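Local coordinates for hypothetical protein ta1320 (Thermoplasma acidophilum, PDB 1NE2), which is of unknown function but has the fold of a class I methyltransferase and may transfer a methyl group from S-adenosylmethionine, at residues V55-A58 and I64-C67; S76-D81 and G109-W114; A102-I107 and I132-E137. All blocks are in the same frame, centred on the assembly; numbering follows the deposited sequence.

Contact 1 (V55-A58 and I64-C67)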
ATOM      1  N   VAL B  55      -1.377  -2.676   3.842  1.00 14.30           N
ATOM      2  CA  VAL B  55      -0.460  -2.946   4.945  1.00 13.67           C
ATOM      3  C   VAL B  55       0.990  -2.665   4.599  1.00 14.82           C
ATOM      4  O   VAL B  55       1.424  -2.918   3.482  1.00 14.49           O
ATOM      5  CB  VAL B  55      -0.551  -4.444   5.351  1.00 12.17           C
ATOM      6  CG1 VAL B  55       0.455  -4.774   6.452  1.00 14.38           C
ATOM      7  CG2 VAL B  55      -1.967  -4.773   5.800  1.00 14.38           C
ATOM      8  N   ILE B  56       1.736  -2.146   5.566  1.00 14.75           N
ATOM      9  CA  ILE B  56       3.153  -1.918   5.363  1.00 12.73           C
ATOM     10  C   ILE B  56       3.897  -2.586   6.517  1.00 15.11           C
ATOM     11  O   ILE B  56       3.577  -2.382   7.691  1.00 16.05           O
ATOM     12  CB  ILE B  56       3.533  -0.407   5.282  1.00 13.67           C
ATOM     13  CG1 ILE B  56       5.040  -0.294   5.005  1.00 12.72           C
ATOM     14  CG2 ILE B  56       3.122   0.337   6.557  1.00 14.53           C
ATOM     15  CD1 ILE B  56       5.489   1.087   4.526  1.00 14.74           C
ATOM     16  N   ASP B  57       4.863  -3.422   6.160  1.00 16.98           N
ATOM     17  CA  ASP B  57       5.682  -4.141   7.127  1.00 15.93           C
ATOM     18  C   ASP B  57       7.070  -3.493   7.148  1.00 16.46           C
ATOM     19  O   ASP B  57       7.806  -3.549   6.159  1.00 15.80           O
ATOM     20  CB  ASP B  57       5.782  -5.612   6.716  1.00 17.19           C
ATOM     21  CG  ASP B  57       6.581  -6.434   7.703  1.00 19.39           C
ATOM     22  OD1 ASP B  57       6.561  -6.091   8.900  1.00 19.76           O
ATOM     23  OD2 ASP B  57       7.210  -7.427   7.286  1.00 18.88           O
ATOM     24  N   ALA B  58       7.411  -2.870   8.271  1.00 16.72           N
ATOM     25  CA  ALA B  58       8.693  -2.174   8.428  1.00 16.20           C
ATOM     26  C   ALA B  58       9.784  -3.081   8.980  1.00 17.45           C
ATOM     27  O   ALA B  58       9.570  -3.785   9.970  1.00 18.86           O
ATOM     28  CB  ALA B  58       8.504  -0.964   9.344  1.00 15.13           C
ATOM     29  N   ILE B  64       8.767 -12.626   6.460  1.00 14.41           N
ATOM     30  CA  ILE B  64       7.713 -13.469   7.015  1.00 16.52           C
ATOM     31  C   ILE B  64       6.414 -12.747   7.397  1.00 17.76           C
ATOM     32  O   ILE B  64       5.325 -13.221   7.073  1.00 16.23           O
ATOM     33  CB  ILE B  64       8.229 -14.286   8.229  1.00 17.97           C
ATOM     34  CG1 ILE B  64       7.169 -15.306   8.646  1.00 15.85           C
ATOM     35  CG2 ILE B  64       8.596 -13.362   9.381  1.00 20.73           C
ATOM     36  CD1 ILE B  64       7.617 -16.257   9.750  1.00 17.98           C
ATOM     37  N   LEU B  65       6.504 -11.603   8.065  1.00 15.11           N
ATOM     38  CA  LEU B  65       5.280 -10.902   8.449  1.00 14.34           C
ATOM     39  C   LEU B  65       4.543 -10.293   7.253  1.00 14.34           C
ATOM     40  O   LEU B  65       3.314 -10.199   7.258  1.00 14.40           O
ATOM     41  CB  LEU B  65       5.580  -9.828   9.503  1.00 17.61           C
ATOM     42  CG  LEU B  65       6.114 -10.337  10.852  1.00 15.79           C
ATOM     43  CD1 LEU B  65       6.220  -9.163  11.830  1.00 17.53           C
ATOM     44  CD2 LEU B  65       5.195 -11.402  11.425  1.00 19.00           C
ATOM     45  N   ALA B  66       5.287  -9.904   6.220  1.00 15.57           N
ATOM     46  CA  ALA B  66       4.682  -9.318   5.028  1.00 15.51           C
ATOM     47  C   ALA B  66       3.996 -10.416   4.224  1.00 16.37           C
ATOM     48  O   ALA B  66       2.865 -10.248   3.779  1.00 16.74           O
ATOM     49  CB  ALA B  66       5.753  -8.626   4.175  1.00 16.41           C
ATOM     50  N   CYS B  67       4.690 -11.537   4.038  1.00 16.54           N
ATOM     51  CA  CYS B  67       4.127 -12.664   3.306  1.00 18.04           C
ATOM     52  C   CYS B  67       2.870 -13.139   4.024  1.00 18.13           C
ATOM     53  O   CYS B  67       1.867 -13.475   3.392  1.00 16.31           O
ATOM     54  CB  CYS B  67       5.127 -13.825   3.237  1.00 21.67           C
ATOM     55  SG  CYS B  67       6.642 -13.535   2.263  1.00 22.20           S
TER
HETATM   56  O   HOH W   1       8.851  -9.835   8.451  1.00 17.17           O
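The first strand-turn-helix of the Rossmann-like sheet, in what is probably a methyltransferase, brings Asp57, on strand 54-58, against Leu65 and Ala66 in the first turn of helix 64-71. The sequence between them fits the glycine-rich loop by which such enzymes usually bind S-adenosylmethionine. Asp57 carries the contact. Its CG lies anti to the backbone N (chi1 -178°), and this sends the carboxylate out from the strand to the helix. OD2 sits 3.6 Å from Ala66 CB and 3.7 Å from Leu65 CB. It also lies 3.3 Å from Ala66 N, but the angle is too poor for a hydrogen bond. The link to the helix backbone runs through a water instead. This water donates to Asp57 OD2 at 3.1 Å and accepts from Leu65 N at 3.0 Å. OD2 is also hydrogen-bonded to Thr60 OG1 in the turn, its strongest polar partner. The buried carboxylate is thus held by the turn directly and by the helix start through the water. The nearby N-terminal end of the helix would probably favour its negative charge. Leu65 packs on Ala37, Phe40 and Leu41 of helix 34-46. Ala66 rests on Ala79 of strand 76-81.

Contact 2 (S76-D81 and G109-W114)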
ATOM      1  N   SER B  76      -3.349  -4.900  -0.168  1.00 16.85           N
ATOM      2  CA  SER B  76      -2.039  -4.561  -0.710  1.00 17.27           C
ATOM      3  C   SER B  76      -1.036  -4.660   0.420  1.00 17.94           C
ATOM      4  O   SER B  76      -1.352  -4.341   1.567  1.00 18.44           O
ATOM      5  CB  SER B  76      -2.043  -3.145  -1.306  1.00 20.98           C
ATOM      6  OG  SER B  76      -2.542  -2.195  -0.387  1.00 32.51           O
ATOM      7  N   VAL B  77       0.165  -5.135   0.108  1.00 15.58           N
ATOM      8  CA  VAL B  77       1.196  -5.260   1.125  1.00 14.39           C
ATOM      9  C   VAL B  77       2.493  -4.659   0.607  1.00 15.47           C
ATOM     10  O   VAL B  77       2.945  -4.969  -0.495  1.00 16.21           O
ATOM     11  CB  VAL B  77       1.465  -6.735   1.511  1.00 14.14           C
ATOM     12  CG1 VAL B  77       2.489  -6.786   2.639  1.00 13.36           C
ATOM     13  CG2 VAL B  77       0.166  -7.422   1.950  1.00 14.23           C
ATOM     14  N   THR B  78       3.079  -3.782   1.408  1.00 14.81           N
ATOM     15  CA  THR B  78       4.336  -3.148   1.052  1.00 14.53           C
ATOM     16  C   THR B  78       5.267  -3.484   2.212  1.00 14.31           C
ATOM     17  O   THR B  78       4.833  -3.563   3.357  1.00 14.75           O
ATOM     18  CB  THR B  78       4.137  -1.627   0.885  1.00 16.87           C
ATOM     19  OG1 THR B  78       3.356  -1.391  -0.299  1.00 16.20           O
ATOM     20  CG2 THR B  78       5.470  -0.903   0.778  1.00 14.97           C
ATOM     21  N   ALA B  79       6.536  -3.728   1.923  1.00 14.03           N
ATOM     22  CA  ALA B  79       7.468  -4.090   2.985  1.00 13.02           C
ATOM     23  C   ALA B  79       8.853  -3.588   2.630  1.00 16.11           C
ATOM     24  O   ALA B  79       9.246  -3.635   1.472  1.00 19.14           O
ATOM     25  CB  ALA B  79       7.488  -5.610   3.164  1.00 15.72           C
ATOM     26  N   PHE B  80       9.595  -3.121   3.627  1.00 16.17           N
ATOM     27  CA  PHE B  80      10.925  -2.592   3.371  1.00 16.41           C
ATOM     28  C   PHE B  80      11.949  -3.001   4.416  1.00 18.50           C
ATOM     29  O   PHE B  80      11.610  -3.350   5.548  1.00 17.66           O
ATOM     30  CB  PHE B  80      10.858  -1.064   3.290  1.00 16.90           C
ATOM     31  CG  PHE B  80      10.552  -0.395   4.607  1.00 15.56           C
ATOM     32  CD1 PHE B  80      11.580  -0.011   5.466  1.00 17.44           C
ATOM     33  CD2 PHE B  80       9.234  -0.133   4.977  1.00 16.91           C
ATOM     34  CE1 PHE B  80      11.298   0.630   6.676  1.00 19.06           C
ATOM     35  CE2 PHE B  80       8.938   0.505   6.179  1.00 16.17           C
ATOM     36  CZ  PHE B  80       9.973   0.888   7.031  1.00 16.82           C
ATOM     37  N   ASP B  81      13.213  -2.959   4.014  1.00 19.43           N
ATOM     38  CA  ASP B  81      14.323  -3.298   4.890  1.00 19.76           C
ATOM     39  C   ASP B  81      15.521  -2.550   4.336  1.00 21.18           C
ATOM     40  O   ASP B  81      15.587  -2.271   3.141  1.00 19.21           O
ATOM     41  CB  ASP B  81      14.618  -4.801   4.862  1.00 18.92           C
ATOM     42  CG  ASP B  81      15.425  -5.253   6.068  1.00 24.90           C
ATOM     43  OD1 ASP B  81      14.805  -5.676   7.064  1.00 23.19           O
ATOM     44  OD2 ASP B  81      16.675  -5.169   6.033  1.00 26.60           O
ATOM     45  N   GLY B 109       4.406   7.042   1.992  1.00 20.51           N
ATOM     46  CA  GLY B 109       3.038   6.767   1.589  1.00 18.74           C
ATOM     47  C   GLY B 109       2.123   6.525   2.776  1.00 19.73           C
ATOM     48  O   GLY B 109       2.580   6.480   3.920  1.00 19.86           O
ATOM     49  N   LYS B 110       0.827   6.379   2.502  1.00 18.66           N
ATOM     50  CA  LYS B 110      -0.177   6.127   3.537  1.00 19.67           C
ATOM     51  C   LYS B 110      -0.668   4.681   3.443  1.00 18.28           C
ATOM     52  O   LYS B 110      -0.888   4.165   2.342  1.00 16.59           O
ATOM     53  CB  LYS B 110      -1.363   7.083   3.361  1.00 21.72           C
ATOM     54  CG  LYS B 110      -2.548   6.803   4.274  1.00 32.19           C
ATOM     55  CD  LYS B 110      -3.698   7.768   3.989  1.00 37.40           C
ATOM     56  CE  LYS B 110      -4.921   7.468   4.854  1.00 41.52           C
ATOM     57  NZ  LYS B 110      -4.655   7.617   6.314  1.00 43.64           N
ATOM     58  N   TYR B 111      -0.842   4.039   4.599  1.00 18.70           N
ATOM     59  CA  TYR B 111      -1.292   2.645   4.678  1.00 16.73           C
ATOM     60  C   TYR B 111      -2.227   2.468   5.875  1.00 17.59           C
ATOM     61  O   TYR B 111      -2.077   3.150   6.886  1.00 19.67           O
ATOM     62  CB  TYR B 111      -0.079   1.722   4.862  1.00 15.62           C
ATOM     63  CG  TYR B 111       0.955   1.878   3.780  1.00 16.30           C
ATOM     64  CD1 TYR B 111       0.840   1.169   2.590  1.00 15.01           C
ATOM     65  CD2 TYR B 111       2.000   2.801   3.905  1.00 17.46           C
ATOM     66  CE1 TYR B 111       1.727   1.370   1.540  1.00 16.88           C
ATOM     67  CE2 TYR B 111       2.899   3.015   2.850  1.00 14.71           C
ATOM     68  CZ  TYR B 111       2.748   2.290   1.668  1.00 17.99           C
ATOM     69  OH  TYR B 111       3.591   2.481   0.594  1.00 17.52           O
ATOM     70  N   ASP B 112      -3.180   1.545   5.772  1.00 14.63           N
ATOM     71  CA  ASP B 112      -4.103   1.293   6.882  1.00 14.92           C
ATOM     72  C   ASP B 112      -3.387   0.817   8.138  1.00 17.05           C
ATOM     73  O   ASP B 112      -3.597   1.332   9.245  1.00 15.41           O
ATOM     74  CB  ASP B 112      -5.103   0.185   6.522  1.00 15.00           C
ATOM     75  CG  ASP B 112      -6.162   0.633   5.552  1.00 18.10           C
ATOM     76  OD1 ASP B 112      -6.957   1.521   5.908  1.00 18.10           O
ATOM     77  OD2 ASP B 112      -6.208   0.083   4.432  1.00 19.23           O
ATOM     78  N   THR B 113      -2.536  -0.184   7.939  1.00 15.60           N
ATOM     79  CA  THR B 113      -1.841  -0.858   9.022  1.00 13.77           C
ATOM     80  C   THR B 113      -0.326  -0.904   8.900  1.00 13.33           C
ATOM     81  O   THR B 113       0.208  -1.220   7.843  1.00 13.59           O
ATOM     82  CB  THR B 113      -2.372  -2.301   9.106  1.00 13.26           C
ATOM     83  OG1 THR B 113      -3.805  -2.268   9.173  1.00 13.95           O
ATOM     84  CG2 THR B 113      -1.809  -3.026  10.323  1.00 13.71           C
ATOM     85  N   TRP B 114       0.353  -0.584   9.998  1.00 11.35           N
ATOM     86  CA  TRP B 114       1.817  -0.614  10.069  1.00 12.78           C
ATOM     87  C   TRP B 114       2.233  -1.732  11.023  1.00 15.13           C
ATOM     88  O   TRP B 114       1.754  -1.803  12.165  1.00 15.28           O
ATOM     89  CB  TRP B 114       2.352   0.731  10.593  1.00 14.88           C
ATOM     90  CG  TRP B 114       3.835   0.786  10.916  1.00 14.87           C
ATOM     91  CD1 TRP B 114       4.478   0.207  11.980  1.00 14.67           C
ATOM     92  CD2 TRP B 114       4.833   1.535  10.208  1.00 13.82           C
ATOM     93  NE1 TRP B 114       5.806   0.559  11.982  1.00 16.81           N
ATOM     94  CE2 TRP B 114       6.051   1.374  10.907  1.00 17.13           C
ATOM     95  CE3 TRP B 114       4.811   2.331   9.055  1.00 16.62           C
ATOM     96  CZ2 TRP B 114       7.243   1.984  10.493  1.00 16.88           C
ATOM     97  CZ3 TRP B 114       6.002   2.939   8.640  1.00 19.00           C
ATOM     98  CH2 TRP B 114       7.199   2.760   9.363  1.00 17.59           C
TER
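With chi1 at -70°, Thr78 sets OG1 beside its backbone N and CG2 anti to it. In Tyr111, CG lies anti to the carbonyl carbon (chi1 -56°), and the ring reaches over to Thr78. The two side chains cross at about a right angle. Tyr111 CE1 lies 3.7 Å from Thr78 OG1 and 3.9 Å from Thr78 CB. The phenol oxygen Tyr111 OH is 3.9 Å from the methyl Thr78 CG2. These are van der Waals contacts. The polar ends bond to other partners: Thr78 OG1 to Asn98 ND2, and Tyr111 OH to Glu75 OE2 of the second subunit. A phenylalanine in place of Tyr111 would probably keep the ring against Thr78 but leave Glu75 of the second subunit without this hydrogen-bond partner at the dimer interface.

The strands concerned, 76-81 and 111-116, are not neighbours in the sheet. Strand 54-58 runs between them, parallel to both, as in the 3-2-1-4-5-7-6 strand order of class I methyltransferases. The side chains therefore meet over strand 54-58. Ile56 of that strand touches Tyr111, and Ala58 touches both Phe80 and Trp114.

Phe80 and Trp114 make a second, thinner meeting further along the sheet. Phe80 CZ and Trp114 CH2 are 4.1 Å apart, and the side chains cross at about a right angle. The indole carbon comes to the edge of the Phe80 ring, near its plane. Ile107 and Met100 also pack on Phe80. Trp114 is covered by Lys134, Ala135 and Thr138 of helix 126-138.

Contact 3 (A102-I107 and I132-E137)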
ATOM      1  N   ALA B 102      14.977   0.160   1.598  1.00 21.57           N
ATOM      2  CA  ALA B 102      14.812   1.554   1.986  1.00 23.12           C
ATOM      3  C   ALA B 102      15.068   1.793   3.457  1.00 23.95           C
ATOM      4  O   ALA B 102      14.929   0.891   4.283  1.00 21.52           O
ATOM      5  CB  ALA B 102      13.401   2.031   1.638  1.00 24.00           C
ATOM      6  N   ASP B 103      15.468   3.020   3.773  1.00 21.80           N
ATOM      7  CA  ASP B 103      15.681   3.411   5.155  1.00 24.63           C
ATOM      8  C   ASP B 103      14.293   3.896   5.570  1.00 22.74           C
ATOM      9  O   ASP B 103      13.519   4.353   4.725  1.00 24.31           O
ATOM     10  CB  ASP B 103      16.679   4.563   5.250  1.00 29.18           C
ATOM     11  CG  ASP B 103      16.858   5.055   6.671  1.00 36.07           C
ATOM     12  OD1 ASP B 103      17.393   4.291   7.501  1.00 42.63           O
ATOM     13  OD2 ASP B 103      16.453   6.200   6.959  1.00 39.06           O
ATOM     14  N   VAL B 104      13.973   3.806   6.852  1.00 23.63           N
ATOM     15  CA  VAL B 104      12.656   4.227   7.316  1.00 22.36           C
ATOM     16  C   VAL B 104      12.363   5.701   7.026  1.00 24.56           C
ATOM     17  O   VAL B 104      11.214   6.081   6.788  1.00 19.92           O
ATOM     18  CB  VAL B 104      12.481   3.918   8.829  1.00 23.13           C
ATOM     19  CG1 VAL B 104      13.452   4.745   9.658  1.00 23.52           C
ATOM     20  CG2 VAL B 104      11.044   4.174   9.255  1.00 22.70           C
ATOM     21  N   SER B 105      13.401   6.534   7.014  1.00 25.15           N
ATOM     22  CA  SER B 105      13.212   7.959   6.744  1.00 25.63           C
ATOM     23  C   SER B 105      12.657   8.209   5.342  1.00 24.91           C
ATOM     24  O   SER B 105      12.051   9.249   5.081  1.00 26.27           O
ATOM     25  CB  SER B 105      14.540   8.705   6.893  1.00 30.40           C
ATOM     26  OG  SER B 105      15.444   8.326   5.869  1.00 30.86           O
ATOM     27  N   GLU B 106      12.866   7.252   4.443  1.00 23.72           N
ATOM     28  CA  GLU B 106      12.408   7.376   3.060  1.00 24.49           C
ATOM     29  C   GLU B 106      10.922   7.076   2.848  1.00 23.03           C
ATOM     30  O   GLU B 106      10.354   7.464   1.831  1.00 24.39           O
ATOM     31  CB  GLU B 106      13.215   6.446   2.152  1.00 27.97           C
ATOM     32  CG  GLU B 106      14.691   6.355   2.483  1.00 33.64           C
ATOM     33  CD  GLU B 106      15.435   5.431   1.534  1.00 34.75           C
ATOM     34  OE1 GLU B 106      16.516   4.934   1.910  1.00 39.67           O
ATOM     35  OE2 GLU B 106      14.945   5.207   0.408  1.00 37.01           O
ATOM     36  N   ILE B 107      10.300   6.374   3.790  1.00 19.53           N
ATOM     37  CA  ILE B 107       8.885   6.019   3.664  1.00 17.50           C
ATOM     38  C   ILE B 107       7.990   7.263   3.664  1.00 18.39           C
ATOM     39  O   ILE B 107       8.099   8.120   4.539  1.00 17.42           O
ATOM     40  CB  ILE B 107       8.470   5.047   4.791  1.00 16.70           C
ATOM     41  CG1 ILE B 107       9.326   3.772   4.722  1.00 16.44           C
ATOM     42  CG2 ILE B 107       6.989   4.708   4.678  1.00 15.88           C
ATOM     43  CD1 ILE B 107       9.269   3.037   3.387  1.00 20.37           C
ATOM     44  N   ILE B 132       9.045   4.548  15.242  1.00 27.22           N
ATOM     45  CA  ILE B 132       7.827   4.949  15.928  1.00 27.03           C
ATOM     46  C   ILE B 132       7.272   6.209  15.270  1.00 24.65           C
ATOM     47  O   ILE B 132       6.085   6.281  14.948  1.00 21.71           O
ATOM     48  CB  ILE B 132       8.091   5.221  17.424  1.00 28.52           C
ATOM     49  CG1 ILE B 132       8.677   3.968  18.078  1.00 31.23           C
ATOM     50  CG2 ILE B 132       6.794   5.613  18.115  1.00 30.65           C
ATOM     51  CD1 ILE B 132       9.081   4.154  19.527  1.00 32.48           C
ATOM     52  N   ASP B 133       8.136   7.195  15.053  1.00 23.86           N
ATOM     53  CA  ASP B 133       7.717   8.442  14.423  1.00 23.21           C
ATOM     54  C   ASP B 133       7.127   8.210  13.038  1.00 22.55           C
ATOM     55  O   ASP B 133       6.072   8.755  12.705  1.00 21.07           O
ATOM     56  CB  ASP B 133       8.899   9.406  14.311  1.00 30.29           C
ATOM     57  CG  ASP B 133       9.226  10.078  15.627  1.00 35.35           C
ATOM     58  OD1 ASP B 133      10.264  10.768  15.694  1.00 39.65           O
ATOM     59  OD2 ASP B 133       8.445   9.923  16.589  1.00 37.71           O
ATOM     60  N   LYS B 134       7.808   7.407  12.230  1.00 20.47           N
ATOM     61  CA  LYS B 134       7.324   7.130  10.883  1.00 20.14           C
ATOM     62  C   LYS B 134       5.977   6.408  10.910  1.00 20.68           C
ATOM     63  O   LYS B 134       5.094   6.691  10.094  1.00 20.03           O
ATOM     64  CB  LYS B 134       8.342   6.283  10.118  1.00 19.26           C
ATOM     65  CG  LYS B 134       7.960   6.016   8.661  1.00 22.21           C
ATOM     66  CD  LYS B 134       8.537   7.047   7.696  1.00 33.49           C
ATOM     67  CE  LYS B 134       7.952   8.434   7.874  1.00 33.67           C
ATOM     68  NZ  LYS B 134       8.578   9.406   6.914  1.00 27.01           N
ATOM     69  N   ALA B 135       5.821   5.477  11.846  1.00 18.32           N
ATOM     70  CA  ALA B 135       4.580   4.720  11.961  1.00 19.36           C
ATOM     71  C   ALA B 135       3.383   5.641  12.176  1.00 19.61           C
ATOM     72  O   ALA B 135       2.363   5.508  11.508  1.00 18.50           O
ATOM     73  CB  ALA B 135       4.676   3.707  13.108  1.00 17.91           C
ATOM     74  N   PHE B 136       3.515   6.588  13.102  1.00 17.80           N
ATOM     75  CA  PHE B 136       2.421   7.501  13.391  1.00 18.87           C
ATOM     76  C   PHE B 136       2.136   8.552  12.324  1.00 20.68           C
ATOM     77  O   PHE B 136       1.095   9.209  12.346  1.00 21.76           O
ATOM     78  CB  PHE B 136       2.651   8.147  14.757  1.00 22.69           C
ATOM     79  CG  PHE B 136       2.310   7.238  15.898  1.00 25.92           C
ATOM     80  CD1 PHE B 136       0.987   7.079  16.301  1.00 27.15           C
ATOM     81  CD2 PHE B 136       3.297   6.489  16.527  1.00 29.40           C
ATOM     82  CE1 PHE B 136       0.651   6.184  17.315  1.00 30.30           C
ATOM     83  CE2 PHE B 136       2.971   5.586  17.543  1.00 33.98           C
ATOM     84  CZ  PHE B 136       1.643   5.435  17.937  1.00 33.48           C
ATOM     85  N   GLU B 137       3.047   8.695  11.373  1.00 19.87           N
ATOM     86  CA  GLU B 137       2.856   9.643  10.290  1.00 22.09           C
ATOM     87  C   GLU B 137       2.329   8.880   9.074  1.00 20.53           C
ATOM     88  O   GLU B 137       1.829   9.475   8.117  1.00 22.82           O
ATOM     89  CB  GLU B 137       4.198  10.301   9.951  1.00 29.15           C
ATOM     90  CG  GLU B 137       4.172  11.228   8.755  1.00 37.95           C
ATOM     91  CD  GLU B 137       5.550  11.766   8.416  1.00 41.65           C
ATOM     92  OE1 GLU B 137       5.662  12.542   7.442  1.00 44.97           O
ATOM     93  OE2 GLU B 137       6.518  11.414   9.125  1.00 41.17           O
TER
HETATM   94  O   HOH W   2      10.973  11.113   7.084  1.00 25.80           O
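Lys134 of helix 126-138 lays its chain along the 102-107 loop and touches both Val104 and Ile107. It runs past Val104 in the opposite direction, with Val104 CG2 3.5 Å from Lys134 CB. Against Ile107 the crossing is oblique, and Ile107 CB lies 3.5 Å from Lys134 CD. The lysine chain leaves the helix with CG anti to the backbone N, then bends at chi2 (92°) and chi3 (-67°). These bends turn the ammonium group to the loop carbonyls. Lys134 NZ donates to Ile107 O at 2.7 Å, nearly along the C=O axis (163° at the oxygen). A water accepts from Lys134 NZ at 2.9 Å and donates to Ser105 O. Glu137 OE2 forms only a long salt bridge to Lys134 NZ, 3.6 Å away.

The loop also has bonds of its own. Asp103 OD2 accepts from Ser105 N from above the carboxylate plane. It accepts from Ser105 OG, at 2.6 Å, through its anti lone pair. Val104 also packs on Phe80 of strand 76-81. The bond from Ser105 N makes an Asx turn at Asp103, leading into the 3-10 segment 104-106 of a loop that links strands 98-101 and 111-116 of the Rossmann-like sheet.

Overall arrangement
Contacts 1 and 2 are buried and share the central sheet, while contact 3 is only partly buried, between the 102-107 loop and helix 126-138. Strand 54-58 of contact 1 lies between the strands of contact 2 and forms backbone hydrogen bonds to both. Contacts 2 and 3 share the side chains around Phe80 and Trp114, under helix 126-138. Contacts 1 and 3 barely touch, through Ile56 and Ile107. The chemistry follows the place. Contact 1 has a buried carboxylate and a water at a helix start. Contact 2 is van der Waals packing over the sheet. Contact 3 adds a direct lysine-carbonyl bond. Contacts 2 and 3 also reach the second subunit.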